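Local structure of glycoprotein E (Human herpesvirus 1, 2GIY) at residues Y45-V50 against V150-H155; V56-A61 against Q169-V174; S93-R98 against H117-P122. The protein forms with gI a receptor for the Fc part of host IgG and is required in epithelial cells for the cell-to-cell spread of the virus. One frame throughout, in Å; residues are numbered along the deposited sequence.

Contact 1 of 3, residues Y45-V50 against V150-H155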
ATOM      1  N   TYR A  45      -2.156  11.724 -17.953  1.00 15.12           N
ATOM      2  CA  TYR A  45      -2.947  11.787 -16.734  1.00 14.36           C
ATOM      3  C   TYR A  45      -2.595  12.998 -15.887  1.00 14.33           C
ATOM      4  O   TYR A  45      -1.567  13.647 -16.096  1.00 13.12           O
ATOM      5  CB  TYR A  45      -2.761  10.510 -15.896  1.00 11.56           C
ATOM      6  CG  TYR A  45      -1.366  10.294 -15.329  1.00 11.55           C
ATOM      7  CD1 TYR A  45      -0.358   9.701 -16.095  1.00 10.66           C
ATOM      8  CD2 TYR A  45      -1.062  10.662 -14.015  1.00 10.11           C
ATOM      9  CE1 TYR A  45       0.919   9.474 -15.564  1.00 10.48           C
ATOM     10  CE2 TYR A  45       0.211  10.443 -13.476  1.00 11.60           C
ATOM     11  CZ  TYR A  45       1.193   9.850 -14.255  1.00 12.29           C
ATOM     12  OH  TYR A  45       2.449   9.641 -13.723  1.00 13.71           O
ATOM     13  N   SER A  46      -3.472  13.309 -14.938  1.00 14.14           N
ATOM     14  CA  SER A  46      -3.239  14.409 -14.016  1.00 14.05           C
ATOM     15  C   SER A  46      -3.030  13.749 -12.660  1.00 13.46           C
ATOM     16  O   SER A  46      -3.449  12.612 -12.448  1.00 14.07           O
ATOM     17  CB  SER A  46      -4.451  15.340 -13.957  1.00 16.59           C
ATOM     18  OG  SER A  46      -5.564  14.687 -13.369  1.00 17.00           O
ATOM     19  N   MET A  47      -2.364  14.442 -11.747  1.00 13.79           N
ATOM     20  CA  MET A  47      -2.138  13.884 -10.420  1.00 12.88           C
ATOM     21  C   MET A  47      -2.213  14.983  -9.382  1.00 12.38           C
ATOM     22  O   MET A  47      -1.835  16.125  -9.648  1.00 10.95           O
ATOM     23  CB  MET A  47      -0.768  13.192 -10.345  1.00 11.74           C
ATOM     24  CG  MET A  47      -0.487  12.520  -9.006  1.00 14.06           C
ATOM     25  SD  MET A  47       1.035  11.544  -8.983  1.00 15.66           S
ATOM     26  CE  MET A  47       2.242  12.814  -8.582  1.00 16.23           C
ATOM     27  N   ASP A  48      -2.728  14.639  -8.205  1.00 12.20           N
ATOM     28  CA  ASP A  48      -2.826  15.587  -7.108  1.00 11.47           C
ATOM     29  C   ASP A  48      -2.392  14.901  -5.817  1.00 12.32           C
ATOM     30  O   ASP A  48      -2.904  13.836  -5.473  1.00 13.64           O
ATOM     31  CB  ASP A  48      -4.265  16.090  -6.946  1.00 12.48           C
ATOM     32  CG  ASP A  48      -4.780  16.800  -8.177  1.00 15.64           C
ATOM     33  OD1 ASP A  48      -4.318  17.926  -8.450  1.00 17.18           O
ATOM     34  OD2 ASP A  48      -5.647  16.227  -8.871  1.00 16.95           O
ATOM     35  N   VAL A  49      -1.427  15.490  -5.119  1.00 10.71           N
ATOM     36  CA  VAL A  49      -0.982  14.942  -3.844  1.00 10.56           C
ATOM     37  C   VAL A  49      -1.618  15.883  -2.835  1.00 10.98           C
ATOM     38  O   VAL A  49      -1.256  17.056  -2.741  1.00 10.99           O
ATOM     39  CB  VAL A  49       0.550  14.953  -3.719  1.00 10.61           C
ATOM     40  CG1 VAL A  49       0.964  14.501  -2.318  1.00 11.29           C
ATOM     41  CG2 VAL A  49       1.156  14.023  -4.772  1.00 12.63           C
ATOM     42  N   VAL A  50      -2.578  15.361  -2.085  1.00  9.80           N
ATOM     43  CA  VAL A  50      -3.324  16.168  -1.132  1.00 10.21           C
ATOM     44  C   VAL A  50      -3.074  15.831   0.322  1.00 11.33           C
ATOM     45  O   VAL A  50      -3.077  14.660   0.702  1.00 11.76           O
ATOM     46  CB  VAL A  50      -4.852  16.023  -1.387  1.00 10.57           C
ATOM     47  CG1 VAL A  50      -5.638  16.826  -0.363  1.00 12.06           C
ATOM     48  CG2 VAL A  50      -5.194  16.472  -2.801  1.00 12.51           C
ATOM     49  N   VAL A 150      -3.290  10.518  -2.699  1.00 10.52           N
ATOM     50  CA  VAL A 150      -2.847  10.743  -4.062  1.00  9.60           C
ATOM     51  C   VAL A 150      -3.929  10.426  -5.078  1.00 10.99           C
ATOM     52  O   VAL A 150      -4.402   9.291  -5.169  1.00 11.42           O
ATOM     53  CB  VAL A 150      -1.602   9.903  -4.399  1.00  9.36           C
ATOM     54  CG1 VAL A 150      -1.115  10.240  -5.810  1.00  8.67           C
ATOM     55  CG2 VAL A 150      -0.500  10.176  -3.379  1.00 12.60           C
ATOM     56  N   TYR A 151      -4.317  11.441  -5.843  1.00 10.90           N
ATOM     57  CA  TYR A 151      -5.315  11.272  -6.883  1.00 11.56           C
ATOM     58  C   TYR A 151      -4.642  11.200  -8.241  1.00 11.97           C
ATOM     59  O   TYR A 151      -3.607  11.827  -8.468  1.00 11.28           O
ATOM     60  CB  TYR A 151      -6.290  12.451  -6.941  1.00 13.21           C
ATOM     61  CG  TYR A 151      -7.195  12.611  -5.748  1.00 13.51           C
ATOM     62  CD1 TYR A 151      -6.729  13.187  -4.569  1.00 14.52           C
ATOM     63  CD2 TYR A 151      -8.525  12.195  -5.802  1.00 14.59           C
ATOM     64  CE1 TYR A 151      -7.569  13.349  -3.465  1.00 15.89           C
ATOM     65  CE2 TYR A 151      -9.374  12.350  -4.705  1.00 17.35           C
ATOM     66  CZ  TYR A 151      -8.889  12.929  -3.542  1.00 16.96           C
ATOM     67  OH  TYR A 151      -9.725  13.098  -2.460  1.00 17.94           O
ATOM     68  N   VAL A 152      -5.236  10.415  -9.129  1.00 11.77           N
ATOM     69  CA  VAL A 152      -4.782  10.302 -10.508  1.00 12.09           C
ATOM     70  C   VAL A 152      -6.098  10.415 -11.269  1.00 13.35           C
ATOM     71  O   VAL A 152      -7.004   9.605 -11.071  1.00 13.85           O
ATOM     72  CB  VAL A 152      -4.128   8.950 -10.813  1.00 11.97           C
ATOM     73  CG1 VAL A 152      -3.945   8.802 -12.324  1.00 14.96           C
ATOM     74  CG2 VAL A 152      -2.777   8.852 -10.106  1.00 12.94           C
ATOM     75  N   ASN A 153      -6.211  11.434 -12.113  1.00 14.57           N
ATOM     76  CA  ASN A 153      -7.437  11.668 -12.871  1.00 17.18           C
ATOM     77  C   ASN A 153      -8.634  11.764 -11.931  1.00 17.31           C
ATOM     78  O   ASN A 153      -9.694  11.193 -12.188  1.00 18.71           O
ATOM     79  CB  ASN A 153      -7.667  10.561 -13.902  1.00 18.77           C
ATOM     80  CG  ASN A 153      -6.614  10.559 -14.989  1.00 20.17           C
ATOM     81  OD1 ASN A 153      -6.102  11.616 -15.373  1.00 19.65           O
ATOM     82  ND2 ASN A 153      -6.293   9.380 -15.502  1.00 18.75           N
ATOM     83  N   ASP A 154      -8.434  12.479 -10.831  1.00 16.33           N
ATOM     84  CA  ASP A 154      -9.469  12.713  -9.824  1.00 18.11           C
ATOM     85  C   ASP A 154      -9.985  11.499  -9.049  1.00 17.55           C
ATOM     86  O   ASP A 154     -11.065  11.552  -8.462  1.00 17.39           O
ATOM     87  CB  ASP A 154     -10.642  13.458 -10.469  1.00 22.62           C
ATOM     88  CG  ASP A 154     -10.205  14.740 -11.161  1.00 26.76           C
ATOM     89  OD1 ASP A 154      -9.588  15.599 -10.496  1.00 27.67           O
ATOM     90  OD2 ASP A 154     -10.474  14.886 -12.373  1.00 30.38           O
ATOM     91  N   HIS A 155      -9.215  10.413  -9.036  1.00 16.40           N
ATOM     92  CA  HIS A 155      -9.591   9.207  -8.292  1.00 16.13           C
ATOM     93  C   HIS A 155      -8.430   8.812  -7.388  1.00 14.68           C
ATOM     94  O   HIS A 155      -7.277   8.793  -7.820  1.00 12.18           O
ATOM     95  CB  HIS A 155      -9.921   8.049  -9.246  1.00 19.32           C
ATOM     96  CG  HIS A 155     -10.128   6.734  -8.554  1.00 22.51           C
ATOM     97  ND1 HIS A 155     -11.070   6.553  -7.562  1.00 24.48           N
ATOM     98  CD2 HIS A 155      -9.510   5.538  -8.706  1.00 24.87           C
ATOM     99  CE1 HIS A 155     -11.020   5.304  -7.132  1.00 24.29           C
ATOM    100  NE2 HIS A 155     -10.082   4.667  -7.809  1.00 25.27           N
TER
HETATM  101  O   HOH W   1      -5.737  14.067 -10.420  1.00 19.94           O
HETATM  102  O   HOH W   2      -7.114  13.835 -16.330  1.00 37.25           O
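Tyr45 lays CD2 of its ring beside CG1 of Val152, 3.8 Å away, near one end of an antiparallel pairing whose strands, 45-50 and 150-152, run at 167° to each other. The pairing belongs to the six-stranded sheet of the Ig V-like C-terminal domain of the gE ectodomain. The bonding pattern fixes the register: Met47 faces Val152 and Val49 faces Val150 as non-hydrogen-bonded pairs, with Asp48 and Tyr151 as the hydrogen-bonded pair between them. Asp48 N donates to Tyr151 O over 3.0 Å, and Tyr151 N gives a straighter bond to Asp48 O at 2.8 Å. The face carrying Met47, Val49, Val150 and Val152 is apolar. Met47 reaches across with CG trans to N (chi1 -177°), which puts CG 4.0 Å from Val150 CG1, while Ile181 from the engineered tail of the second subunit packs on Met47 and Val49. On the sheet face that carries Asp48 and Tyr151, Tyr151 CE1 lies 4.0 Å from Val50 CG2, the two side chains crossing obliquely. Past Val152 the chain reverses in a type I' turn, where a side chain continues the ladder: Ser46 N donates to Asn153 OD1 at 3.2 Å, approaching from above the amide plane, while Asn153 N bonds to Ser46 O. A water ties Ser46 OG to Asp154 N and donates to Asp48 OD2 at 2.7 Å; the other oxygen, Asp48 OD1, is hydrogen-bonded to Ser99 OG. Since Asp48 OD2 also lies 4.3 Å from Asp154 OD1, this water and Ser99 probably offset part of the carboxylate repulsion at the partly exposed end of this long-range pairing.

Contact 2 of 3, residues V56-A61 against Q169-V174; sequences VPTSCA and QYRNAV
A type I beta turn, Pro57 to Cys60, in the loop between strands 45-54 and 63-66 presents its carbonyl oxygens to one arginine of the segment leading into strand 173-176. The turn is closed by Cys60 N to Pro57 O at 3.1 Å. Arg171 meets it edge-on: NH2 donates to Thr58 O at 2.8 Å, on a lone pair of that oxygen and close to the guanidinium plane, while NE makes a weak bond to Cys60 O at 3.0 Å, bent to 125°. In Arg171 a chi1 of -63° sets CG 3.6 Å from Val56 CG1, and the bend at chi2 (-66°) then turns CD and the guanidinium toward the turn. On its own side, NH1 bonds to Tyr170 O at 2.9 Å and also to Ala168 O, which limits rotation of the group. A water sits over one guanidinium face and lies 2.8 Å from Gln169 O and 3.1 Å from Val56 O. Cys60 is further tied to Cys86 by a disulfide, and Asn172 and Val174 bond through their backbones to strand 63-66. The motif is thus a type I turn whose Thr58 and Cys60 carbonyls receive a guanidinium edge, joining the loop after strand 45-54 to the approach to strand 173-176.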
ATOM      1  N   VAL A  56      -7.963  16.493  16.584  1.00 11.11           N
ATOM      2  CA  VAL A  56      -8.022  15.338  17.474  1.00 10.94           C
ATOM      3  C   VAL A  56      -8.386  15.836  18.873  1.00 10.83           C
ATOM      4  O   VAL A  56      -7.525  16.275  19.633  1.00 10.59           O
ATOM      5  CB  VAL A  56      -6.664  14.586  17.525  1.00 10.94           C
ATOM      6  CG1 VAL A  56      -6.757  13.389  18.482  1.00 10.90           C
ATOM      7  CG2 VAL A  56      -6.294  14.093  16.131  1.00 11.60           C
ATOM      8  N   PRO A  57      -9.682  15.791  19.219  1.00 10.87           N
ATOM      9  CA  PRO A  57     -10.118  16.254  20.539  1.00 11.39           C
ATOM     10  C   PRO A  57      -9.446  15.508  21.683  1.00 11.75           C
ATOM     11  O   PRO A  57      -9.165  14.317  21.589  1.00 12.29           O
ATOM     12  CB  PRO A  57     -11.624  16.013  20.510  1.00 11.91           C
ATOM     13  CG  PRO A  57     -11.966  16.216  19.059  1.00 12.41           C
ATOM     14  CD  PRO A  57     -10.842  15.463  18.370  1.00 11.66           C
ATOM     15  N   THR A  58      -9.198  16.233  22.765  1.00 11.71           N
ATOM     16  CA  THR A  58      -8.575  15.681  23.958  1.00 13.73           C
ATOM     17  C   THR A  58      -9.409  14.535  24.532  1.00 14.88           C
ATOM     18  O   THR A  58      -8.865  13.571  25.076  1.00 16.21           O
ATOM     19  CB  THR A  58      -8.440  16.774  25.036  1.00 12.29           C
ATOM     20  OG1 THR A  58      -7.692  17.873  24.504  1.00 13.03           O
ATOM     21  CG2 THR A  58      -7.743  16.230  26.274  1.00 14.52           C
ATOM     22  N   SER A  59     -10.727  14.644  24.402  1.00 15.53           N
ATOM     23  CA  SER A  59     -11.639  13.632  24.927  1.00 17.08           C
ATOM     24  C   SER A  59     -11.820  12.394  24.050  1.00 17.76           C
ATOM     25  O   SER A  59     -12.557  11.482  24.414  1.00 20.51           O
ATOM     26  CB  SER A  59     -13.005  14.263  25.228  1.00 18.48           C
ATOM     27  OG  SER A  59     -13.476  15.014  24.125  1.00 18.08           O
ATOM     28  N   CYS A  60     -11.158  12.358  22.898  1.00 16.46           N
ATOM     29  CA  CYS A  60     -11.250  11.191  22.030  1.00 16.06           C
ATOM     30  C   CYS A  60     -10.289  10.125  22.532  1.00 17.03           C
ATOM     31  O   CYS A  60      -9.136  10.421  22.853  1.00 16.35           O
ATOM     32  CB  CYS A  60     -10.887  11.547  20.584  1.00 17.16           C
ATOM     33  SG  CYS A  60     -12.153  12.516  19.713  1.00 18.31           S
ATOM     34  N   ALA A  61     -10.769   8.887  22.609  1.00 16.70           N
ATOM     35  CA  ALA A  61      -9.938   7.776  23.056  1.00 17.56           C
ATOM     36  C   ALA A  61      -9.031   7.412  21.890  1.00 16.89           C
ATOM     37  O   ALA A  61      -7.875   7.038  22.069  1.00 17.70           O
ATOM     38  CB  ALA A  61     -10.808   6.583  23.436  1.00 18.09           C
ATOM     39  N   GLN A 169      -0.887  14.999  23.586  1.00 15.48           N
ATOM     40  CA  GLN A 169      -2.024  15.120  22.676  1.00 14.09           C
ATOM     41  C   GLN A 169      -2.241  13.897  21.799  1.00 13.87           C
ATOM     42  O   GLN A 169      -3.289  13.757  21.166  1.00 11.70           O
ATOM     43  CB  GLN A 169      -1.833  16.330  21.768  1.00 13.23           C
ATOM     44  CG  GLN A 169      -1.741  17.652  22.498  1.00 13.32           C
ATOM     45  CD  GLN A 169      -1.254  18.763  21.592  1.00 14.68           C
ATOM     46  OE1 GLN A 169      -0.070  18.823  21.249  1.00 15.08           O
ATOM     47  NE2 GLN A 169      -2.163  19.642  21.188  1.00 13.93           N
ATOM     48  N   TYR A 170      -1.249  13.015  21.762  1.00 13.56           N
ATOM     49  CA  TYR A 170      -1.323  11.819  20.937  1.00 14.37           C
ATOM     50  C   TYR A 170      -2.496  10.887  21.229  1.00 15.33           C
ATOM     51  O   TYR A 170      -2.761  10.533  22.381  1.00 13.80           O
ATOM     52  CB  TYR A 170      -0.023  11.009  21.062  1.00 15.45           C
ATOM     53  CG  TYR A 170      -0.015   9.771  20.198  1.00 17.79           C
ATOM     54  CD1 TYR A 170       0.397   9.827  18.867  1.00 18.95           C
ATOM     55  CD2 TYR A 170      -0.470   8.551  20.694  1.00 19.70           C
ATOM     56  CE1 TYR A 170       0.352   8.697  18.052  1.00 20.57           C
ATOM     57  CE2 TYR A 170      -0.523   7.417  19.888  1.00 22.29           C
ATOM     58  CZ  TYR A 170      -0.111   7.497  18.571  1.00 22.15           C
ATOM     59  OH  TYR A 170      -0.173   6.382  17.770  1.00 24.25           O
ATOM     60  N   ARG A 171      -3.182  10.488  20.163  1.00 14.23           N
ATOM     61  CA  ARG A 171      -4.289   9.551  20.250  1.00 14.99           C
ATOM     62  C   ARG A 171      -4.116   8.572  19.097  1.00 16.31           C
ATOM     63  O   ARG A 171      -3.897   8.975  17.953  1.00 14.58           O
ATOM     64  CB  ARG A 171      -5.638  10.266  20.127  1.00 16.39           C
ATOM     65  CG  ARG A 171      -5.925  11.252  21.248  1.00 15.20           C
ATOM     66  CD  ARG A 171      -6.096  10.569  22.601  1.00 13.35           C
ATOM     67  NE  ARG A 171      -6.482  11.544  23.618  1.00 14.68           N
ATOM     68  CZ  ARG A 171      -5.639  12.378  24.217  1.00 12.71           C
ATOM     69  NH1 ARG A 171      -4.351  12.355  23.911  1.00 14.89           N
ATOM     70  NH2 ARG A 171      -6.088  13.255  25.107  1.00 13.17           N
ATOM     71  N   ASN A 172      -4.198   7.283  19.405  1.00 16.32           N
ATOM     72  CA  ASN A 172      -4.047   6.246  18.397  1.00 19.41           C
ATOM     73  C   ASN A 172      -5.079   6.411  17.287  1.00 19.11           C
ATOM     74  O   ASN A 172      -6.236   6.733  17.553  1.00 18.87           O
ATOM     75  CB  ASN A 172      -4.223   4.870  19.041  1.00 23.38           C
ATOM     76  CG  ASN A 172      -4.003   3.736  18.065  1.00 27.56           C
ATOM     77  OD1 ASN A 172      -3.280   4.014  16.985  1.00 30.37           O
ATOM     78  ND2 ASN A 172      -4.464   2.617  18.284  1.00 32.64           N
ATOM     79  N   ALA A 173      -4.654   6.189  16.046  1.00 18.20           N
ATOM     80  CA  ALA A 173      -5.549   6.277  14.897  1.00 18.33           C
ATOM     81  C   ALA A 173      -5.827   4.859  14.408  1.00 19.25           C
ATOM     82  O   ALA A 173      -4.902   4.073  14.207  1.00 19.87           O
ATOM     83  CB  ALA A 173      -4.907   7.100  13.780  1.00 20.72           C
ATOM     84  N   VAL A 174      -7.100   4.529  14.234  1.00 17.56           N
ATOM     85  CA  VAL A 174      -7.478   3.205  13.762  1.00 18.24           C
ATOM     86  C   VAL A 174      -8.215   3.311  12.435  1.00 17.51           C
ATOM     87  O   VAL A 174      -9.099   4.154  12.265  1.00 16.73           O
ATOM     88  CB  VAL A 174      -8.379   2.477  14.783  1.00 19.05           C
ATOM     89  CG1 VAL A 174      -7.627   2.291  16.096  1.00 19.64           C
ATOM     90  CG2 VAL A 174      -9.650   3.267  15.009  1.00 22.00           C
TER
HETATM   91  O   HOH W   3      -5.779  14.907  21.869  1.00 15.75           O

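Contact 3 of 3, residues S93-R98 against H117-P122; sequences SRLAVR and HMEPVP
CG of Met118 stands trans to its backbone N and the chain bends at chi3 (-81°), which swings CE to 4.1 Å from Ala96 CB; in Glu119 a chi1 of -82° sends CG and the carboxylate toward the backbone of Arg94 and Leu95. Leu95 and Ala96 are the two residues of a classic beta bulge, set opposite the single residue Trp51 of neighbouring strand 45-54, in the six-stranded sheet of this Ig V-like domain. The pairing concerned joins strand 96-103 to 113-118, an outermost strand of the sheet within the chain. Val97 and His117 are its hydrogen-bonded pair: Val97 N donates to His117 O at 2.9 Å, and His117 N to Val97 O at 2.8 Å. Ala96 and Met118 form the adjoining non-hydrogen-bonded pair, where Ala96 CA makes a CA-H...O contact of 3.2 Å with His117 O. Beyond the bridge, Glu119 N still bonds to Leu95 O at 2.9 Å and 171°, so the straight backbone bonding outlasts the regular strand. The exact placement of Glu119 OE2 against Arg94 is doubtful because the model is too tight there; Glu119 OE1 makes a long, weak ion pair with Arg53 NH2. Trp126 packs on Ala96 and Met118, with Leu124 and Leu133 beside it on Met118, and Trp126 NE1 donates a hydrogen bond to His117 O. Where the two chains diverge, Leu95 and Val121 cross at about a right angle, with Leu95 CD1 4.0 Å from Val121 CG2.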
ATOM      1  N   SER A  93     -11.779  22.168   3.768  1.00 16.81           N
ATOM      2  CA  SER A  93     -10.492  22.769   3.445  1.00 16.92           C
ATOM      3  C   SER A  93      -9.424  21.682   3.312  1.00 16.47           C
ATOM      4  O   SER A  93      -9.441  20.693   4.046  1.00 15.44           O
ATOM      5  CB  SER A  93     -10.060  23.736   4.553  1.00 19.03           C
ATOM      6  OG  SER A  93     -10.964  24.818   4.683  1.00 25.46           O
ATOM      7  N   ARG A  94      -8.508  21.867   2.366  1.00 13.87           N
ATOM      8  CA  ARG A  94      -7.400  20.938   2.173  1.00 14.78           C
ATOM      9  C   ARG A  94      -6.159  21.685   2.649  1.00 13.52           C
ATOM     10  O   ARG A  94      -5.905  22.808   2.211  1.00 13.13           O
ATOM     11  CB  ARG A  94      -7.265  20.555   0.696  1.00 16.82           C
ATOM     12  CG  ARG A  94      -8.417  19.707   0.185  1.00 22.31           C
ATOM     13  CD  ARG A  94      -8.309  19.423  -1.305  1.00 27.67           C
ATOM     14  NE  ARG A  94      -8.420  20.640  -2.104  1.00 32.18           N
ATOM     15  CZ  ARG A  94      -8.443  20.662  -3.433  1.00 34.67           C
ATOM     16  NH1 ARG A  94      -8.366  19.528  -4.119  1.00 36.30           N
ATOM     17  NH2 ARG A  94      -8.542  21.817  -4.079  1.00 35.78           N
ATOM     18  N   LEU A  95      -5.401  21.073   3.554  1.00 11.25           N
ATOM     19  CA  LEU A  95      -4.203  21.696   4.111  1.00 10.43           C
ATOM     20  C   LEU A  95      -3.186  22.093   3.044  1.00 11.86           C
ATOM     21  O   LEU A  95      -2.615  23.184   3.084  1.00 11.73           O
ATOM     22  CB  LEU A  95      -3.534  20.749   5.119  1.00 11.62           C
ATOM     23  CG  LEU A  95      -2.261  21.295   5.782  1.00 11.01           C
ATOM     24  CD1 LEU A  95      -2.618  22.449   6.713  1.00  9.53           C
ATOM     25  CD2 LEU A  95      -1.559  20.189   6.556  1.00 11.74           C
ATOM     26  N   ALA A  96      -2.952  21.198   2.095  1.00 11.11           N
ATOM     27  CA  ALA A  96      -2.005  21.475   1.029  1.00 11.28           C
ATOM     28  C   ALA A  96      -2.285  20.571  -0.151  1.00 11.73           C
ATOM     29  O   ALA A  96      -2.807  19.466   0.011  1.00 12.28           O
ATOM     30  CB  ALA A  96      -0.577  21.264   1.527  1.00 11.88           C
ATOM     31  N   VAL A  97      -1.940  21.048  -1.340  1.00 10.80           N
ATOM     32  CA  VAL A  97      -2.143  20.279  -2.557  1.00 11.93           C
ATOM     33  C   VAL A  97      -1.047  20.596  -3.566  1.00 11.85           C
ATOM     34  O   VAL A  97      -0.774  21.765  -3.846  1.00 12.07           O
ATOM     35  CB  VAL A  97      -3.491  20.622  -3.239  1.00 13.50           C
ATOM     36  CG1 VAL A  97      -3.655  19.790  -4.503  1.00 15.06           C
ATOM     37  CG2 VAL A  97      -4.656  20.377  -2.282  1.00 15.43           C
ATOM     38  N   ARG A  98      -0.398  19.559  -4.082  1.00 11.62           N
ATOM     39  CA  ARG A  98       0.611  19.753  -5.113  1.00 13.32           C
ATOM     40  C   ARG A  98      -0.008  19.072  -6.328  1.00 14.23           C
ATOM     41  O   ARG A  98      -0.340  17.877  -6.282  1.00 14.18           O
ATOM     42  CB  ARG A  98       1.949  19.107  -4.730  1.00 13.18           C
ATOM     43  CG  ARG A  98       3.113  19.610  -5.575  1.00 19.69           C
ATOM     44  CD  ARG A  98       4.467  19.090  -5.094  1.00 18.25           C
ATOM     45  NE  ARG A  98       5.070  19.886  -4.021  1.00 19.34           N
ATOM     46  CZ  ARG A  98       5.541  21.125  -4.165  1.00 17.47           C
ATOM     47  NH1 ARG A  98       5.477  21.735  -5.338  1.00 16.68           N
ATOM     48  NH2 ARG A  98       6.116  21.741  -3.143  1.00 18.99           N
ATOM     49  N   HIS A 117      -0.353  24.522  -3.594  1.00 13.48           N
ATOM     50  CA  HIS A 117      -1.142  25.358  -2.702  1.00 13.85           C
ATOM     51  C   HIS A 117      -0.968  24.890  -1.272  1.00 14.11           C
ATOM     52  O   HIS A 117      -0.812  23.696  -1.011  1.00 12.16           O
ATOM     53  CB  HIS A 117      -2.619  25.267  -3.081  1.00 16.56           C
ATOM     54  CG  HIS A 117      -2.900  25.616  -4.508  1.00 18.97           C
ATOM     55  ND1 HIS A 117      -3.127  26.909  -4.928  1.00 19.99           N
ATOM     56  CD2 HIS A 117      -2.978  24.842  -5.617  1.00 19.41           C
ATOM     57  CE1 HIS A 117      -3.335  26.917  -6.233  1.00 20.22           C
ATOM     58  NE2 HIS A 117      -3.249  25.674  -6.675  1.00 19.85           N
ATOM     59  N   MET A 118      -0.989  25.837  -0.341  1.00 14.93           N
ATOM     60  CA  MET A 118      -0.857  25.500   1.067  1.00 15.03           C
ATOM     61  C   MET A 118      -1.600  26.525   1.902  1.00 15.98           C
ATOM     62  O   MET A 118      -1.528  27.723   1.634  1.00 14.05           O
ATOM     63  CB  MET A 118       0.617  25.458   1.491  1.00 17.02           C
ATOM     64  CG  MET A 118       0.812  25.107   2.970  1.00 17.82           C
ATOM     65  SD  MET A 118       2.532  24.853   3.451  1.00 22.61           S
ATOM     66  CE  MET A 118       2.768  23.157   2.896  1.00 20.87           C
ATOM     67  N   GLU A 119      -2.331  26.042   2.901  1.00 15.31           N
ATOM     68  CA  GLU A 119      -3.074  26.913   3.792  1.00 17.46           C
ATOM     69  C   GLU A 119      -2.099  27.696   4.655  1.00 17.37           C
ATOM     70  O   GLU A 119      -1.025  27.199   5.006  1.00 16.00           O
ATOM     71  CB  GLU A 119      -3.983  26.088   4.711  1.00 19.98           C
ATOM     72  CG  GLU A 119      -5.308  25.662   4.111  1.00 24.29           C
ATOM     73  CD  GLU A 119      -6.091  24.754   5.054  1.00 28.75           C
ATOM     74  OE1 GLU A 119      -6.140  25.055   6.265  1.00 30.63           O
ATOM     75  OE2 GLU A 119      -6.660  23.746   4.586  1.00 32.80           O
ATOM     76  N   PRO A 120      -2.448  28.943   5.001  1.00 17.09           N
ATOM     77  CA  PRO A 120      -1.533  29.714   5.842  1.00 18.48           C
ATOM     78  C   PRO A 120      -1.561  29.149   7.258  1.00 19.24           C
ATOM     79  O   PRO A 120      -2.556  29.283   7.974  1.00 18.22           O
ATOM     80  CB  PRO A 120      -2.094  31.135   5.761  1.00 18.51           C
ATOM     81  CG  PRO A 120      -3.557  30.913   5.520  1.00 19.58           C
ATOM     82  CD  PRO A 120      -3.554  29.785   4.512  1.00 18.50           C
ATOM     83  N   VAL A 121      -0.470  28.504   7.648  1.00 17.50           N
ATOM     84  CA  VAL A 121      -0.367  27.912   8.972  1.00 18.88           C
ATOM     85  C   VAL A 121       0.996  28.227   9.569  1.00 19.53           C
ATOM     86  O   VAL A 121       2.030  27.905   8.983  1.00 18.01           O
ATOM     87  CB  VAL A 121      -0.555  26.375   8.908  1.00 17.00           C
ATOM     88  CG1 VAL A 121      -0.339  25.757  10.286  1.00 18.96           C
ATOM     89  CG2 VAL A 121      -1.941  26.047   8.385  1.00 18.97           C
ATOM     90  N   PRO A 122       1.013  28.866  10.748  1.00 21.49           N
ATOM     91  CA  PRO A 122       2.254  29.230  11.435  1.00 21.68           C
ATOM     92  C   PRO A 122       3.227  28.062  11.535  1.00 20.02           C
ATOM     93  O   PRO A 122       2.894  27.027  12.109  1.00 20.40           O
ATOM     94  CB  PRO A 122       1.763  29.672  12.812  1.00 23.13           C
ATOM     95  CG  PRO A 122       0.427  30.273  12.506  1.00 23.70           C
ATOM     96  CD  PRO A 122      -0.162  29.261  11.548  1.00 23.02           C
TER

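Contacts 1 and 3 belong to the same sheet: strand 45-54 lies beside strand 96-103, and Val49 N and Arg98 O, 2.9 Å apart, probably join them directly. Both are partly buried, with centres 16 Å apart, and both rest on antiparallel backbone bonds with apolar side chains on one face; contact 1 adds bridging waters, whereas beside contact 3 strand 96-103 is bulged against strand 45-54. Contact 2 differs in kind. It is a surface contact about 29 Å, centre to centre, from contact 1, on the opposite side of the chain's centre, and a single arginine with carbonyl oxygens replaces strand pairing. Along the sequence, contact 3 is nested inside the loops closed by the other two.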